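Abietadiene synthase, chloroplastic (Abies grandis, PDB 3S9V) is a largely helical plastid enzyme of the terpene synthase family, combining an N-terminal terpene synthase domain with a metal-binding terpene synthase domain. Local coordinates at residues A[30-35]-A[467-472]. Sequence-based numbering, arbitrary orientation.
Sequences EKRIET and AKLDFN
Ile33 and Leu469 form the apolar centre of this contact, their side chains running past one another in opposite directions. Their closest pair is Ile33 CG1 to Leu469 CB at 3.9 Å, and the methyl Ile33 CD1 lies 4.1 Å from the same Leu469 CB. With CG1 anti to its carbonyl carbon (chi1 -73°) and the chain extended beyond it, Ile33 lays CD1 against the backbone of the other helix, 4.1 Å from Leu469 O. Both residues point their CB atoms across the interface, and their CA atoms, 7.0 Å apart, set the register.

A second apolar touch comes from the aliphatic part of Arg32: its CG meets Leu469 CD1 at 3.7 Å, the two side chains crossing at roughly a right angle. Leu469 CD1 thus lies against both Arg32 and Ile33, and Leu36, farther along helix 29-46, also touches the leucine.

No hydrogen bond crosses between the two segments; the polar ends of Arg32 and Asp470 find partners outside them. Arg32 NE makes a salt bridge with Glu465 of helix 461-491, while Asp470 OD2 pairs with Arg287.

The segment axes approach to 10.1 Å at 131° between their N-to-C directions, a steep crossing about midway between perpendicular and antiparallel that buries 161 Å² in total. The contact therefore joins the N-terminal helix 29-46 to the long helix 461-491 across 431 intervening residues. Its chemistry implies a small interface without directional bonds of its own, made by van der Waals packing of aliphatic groups, with the Arg32–Glu465 charge pair adding an ionic tie between the same helices.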
loop_
_atom_site.group_PDB
_atom_site.type_symbol
_atom_site.label_atom_id
_atom_site.label_comp_id
_atom_site.label_asym_id
_atom_site.label_seq_id
_atom_site.Cartn_x
_atom_site.Cartn_y
_atom_site.Cartn_z
ATOM N N GLU A 30 -4.526 19.164 -19.381
ATOM C CA GLU A 30 -3.197 18.649 -19.683
ATOM C C GLU A 30 -2.137 19.581 -19.103
ATOM O O GLU A 30 -1.107 19.129 -18.597
ATOM C CB GLU A 30 -2.999 18.517 -21.192
ATOM C CG GLU A 30 -1.688 17.849 -21.569
ATOM C CD GLU A 30 -1.614 16.396 -21.116
ATOM O OE1 GLU A 30 -0.499 15.829 -21.119
ATOM O OE2 GLU A 30 -2.666 15.818 -20.765
ATOM N N LYS A 31 -2.393 20.884 -19.180
ATOM C CA LYS A 31 -1.461 21.863 -18.643
ATOM C C LYS A 31 -1.508 21.788 -17.123
ATOM O O LYS A 31 -0.483 21.900 -16.453
ATOM C CB LYS A 31 -1.834 23.275 -19.096
ATOM C CG LYS A 31 -0.960 24.367 -18.492
ATOM C CD LYS A 31 -1.544 25.743 -18.758
ATOM C CE LYS A 31 -0.749 26.833 -18.056
ATOM N NZ LYS A 31 -1.359 28.179 -18.257
ATOM N N ARG A 32 -2.708 21.601 -16.587
ATOM C CA ARG A 32 -2.889 21.503 -15.149
ATOM C C ARG A 32 -2.099 20.300 -14.625
ATOM O O ARG A 32 -1.465 20.374 -13.570
ATOM C CB ARG A 32 -4.380 21.359 -14.816
ATOM C CG ARG A 32 -4.698 21.249 -13.323
ATOM C CD ARG A 32 -4.082 22.396 -12.504
ATOM N NE ARG A 32 -4.597 22.419 -11.134
ATOM C CZ ARG A 32 -4.029 23.068 -10.119
ATOM N NH1 ARG A 32 -2.912 23.759 -10.308
ATOM N NH2 ARG A 32 -4.577 23.021 -8.908
ATOM N N ILE A 33 -2.141 19.198 -15.377
ATOM C CA ILE A 33 -1.427 17.976 -15.023
ATOM C C ILE A 33 0.072 18.262 -14.977
ATOM O O ILE A 33 0.776 17.823 -14.067
ATOM C CB ILE A 33 -1.714 16.851 -16.061
ATOM C CG1 ILE A 33 -3.142 16.330 -15.874
ATOM C CG2 ILE A 33 -0.693 15.716 -15.928
ATOM C CD1 ILE A 33 -3.565 15.305 -16.900
ATOM N N GLU A 34 0.558 19.008 -15.962
ATOM C CA GLU A 34 1.970 19.350 -16.014
ATOM C C GLU A 34 2.324 20.223 -14.804
ATOM O O GLU A 34 3.358 20.030 -14.158
ATOM C CB GLU A 34 2.269 20.089 -17.323
ATOM C CG GLU A 34 3.743 20.431 -17.548
ATOM C CD GLU A 34 4.062 20.742 -19.013
ATOM O OE1 GLU A 34 3.388 21.616 -19.606
ATOM O OE2 GLU A 34 4.994 20.109 -19.566
ATOM N N THR A 35 1.448 21.172 -14.496
ATOM C CA THR A 35 1.654 22.076 -13.374
ATOM C C THR A 35 1.748 21.292 -12.071
ATOM O O THR A 35 2.697 21.453 -11.306
ATOM C CB THR A 35 0.496 23.094 -13.271
ATOM O OG1 THR A 35 0.428 23.853 -14.482
ATOM C CG2 THR A 35 0.710 24.042 -12.102
ATOM N N ALA A 467 -4.221 12.712 -9.287
ATOM C CA ALA A 467 -4.647 11.317 -9.392
ATOM C C ALA A 467 -5.944 11.175 -10.197
ATOM O O ALA A 467 -6.113 10.220 -10.962
ATOM C CB ALA A 467 -4.839 10.724 -8.000
ATOM N N LYS A 468 -6.866 12.116 -10.013
ATOM C CA LYS A 468 -8.131 12.068 -10.727
ATOM C C LYS A 468 -7.950 12.456 -12.195
ATOM O O LYS A 468 -8.423 11.757 -13.097
ATOM C CB LYS A 468 -9.157 12.981 -10.047
ATOM C CG LYS A 468 -9.576 12.503 -8.663
ATOM C CD LYS A 468 -10.666 13.387 -8.064
ATOM C CE LYS A 468 -11.168 12.818 -6.747
ATOM N NZ LYS A 468 -12.163 13.718 -6.098
ATOM N N LEU A 469 -7.257 13.562 -12.433
ATOM C CA LEU A 469 -7.019 14.014 -13.797
ATOM C C LEU A 469 -6.252 12.963 -14.598
ATOM O O LEU A 469 -6.560 12.707 -15.761
ATOM C CB LEU A 469 -6.229 15.331 -13.791
ATOM C CG LEU A 469 -6.980 16.607 -13.391
ATOM C CD1 LEU A 469 -6.005 17.758 -13.196
ATOM C CD2 LEU A 469 -7.998 16.953 -14.470
ATOM N N ASP A 470 -5.258 12.349 -13.969
ATOM C CA ASP A 470 -4.437 11.356 -14.651
ATOM C C ASP A 470 -5.209 10.068 -14.898
ATOM O O ASP A 470 -5.081 9.460 -15.965
ATOM C CB ASP A 470 -3.165 11.066 -13.841
ATOM C CG ASP A 470 -2.115 10.288 -14.642
ATOM O OD1 ASP A 470 -1.753 10.734 -15.754
ATOM O OD2 ASP A 470 -1.645 9.235 -14.154
ATOM N N PHE A 471 -6.015 9.660 -13.921
ATOM C CA PHE A 471 -6.797 8.440 -14.059
ATOM C C PHE A 471 -7.814 8.540 -15.187
ATOM O O PHE A 471 -7.990 7.589 -15.953
ATOM C CB PHE A 471 -7.514 8.109 -12.754
ATOM C CG PHE A 471 -8.265 6.810 -12.788
ATOM C CD1 PHE A 471 -9.540 6.742 -13.337
ATOM C CD2 PHE A 471 -7.690 5.646 -12.276
ATOM C CE1 PHE A 471 -10.236 5.534 -13.373
ATOM C CE2 PHE A 471 -8.374 4.431 -12.306
ATOM C CZ PHE A 471 -9.652 4.376 -12.856
ATOM N N ASN A 472 -8.485 9.683 -15.293
ATOM C CA ASN A 472 -9.475 9.867 -16.352
ATOM C C ASN A 472 -8.807 10.032 -17.715
ATOM O O ASN A 472 -9.319 9.550 -18.722
ATOM C CB ASN A 472 -10.375 11.073 -16.055
ATOM C CG ASN A 472 -11.269 10.842 -14.850
ATOM O OD1 ASN A 472 -11.699 9.715 -14.590
ATOM N ND2 ASN A 472 -11.565 11.907 -14.116
#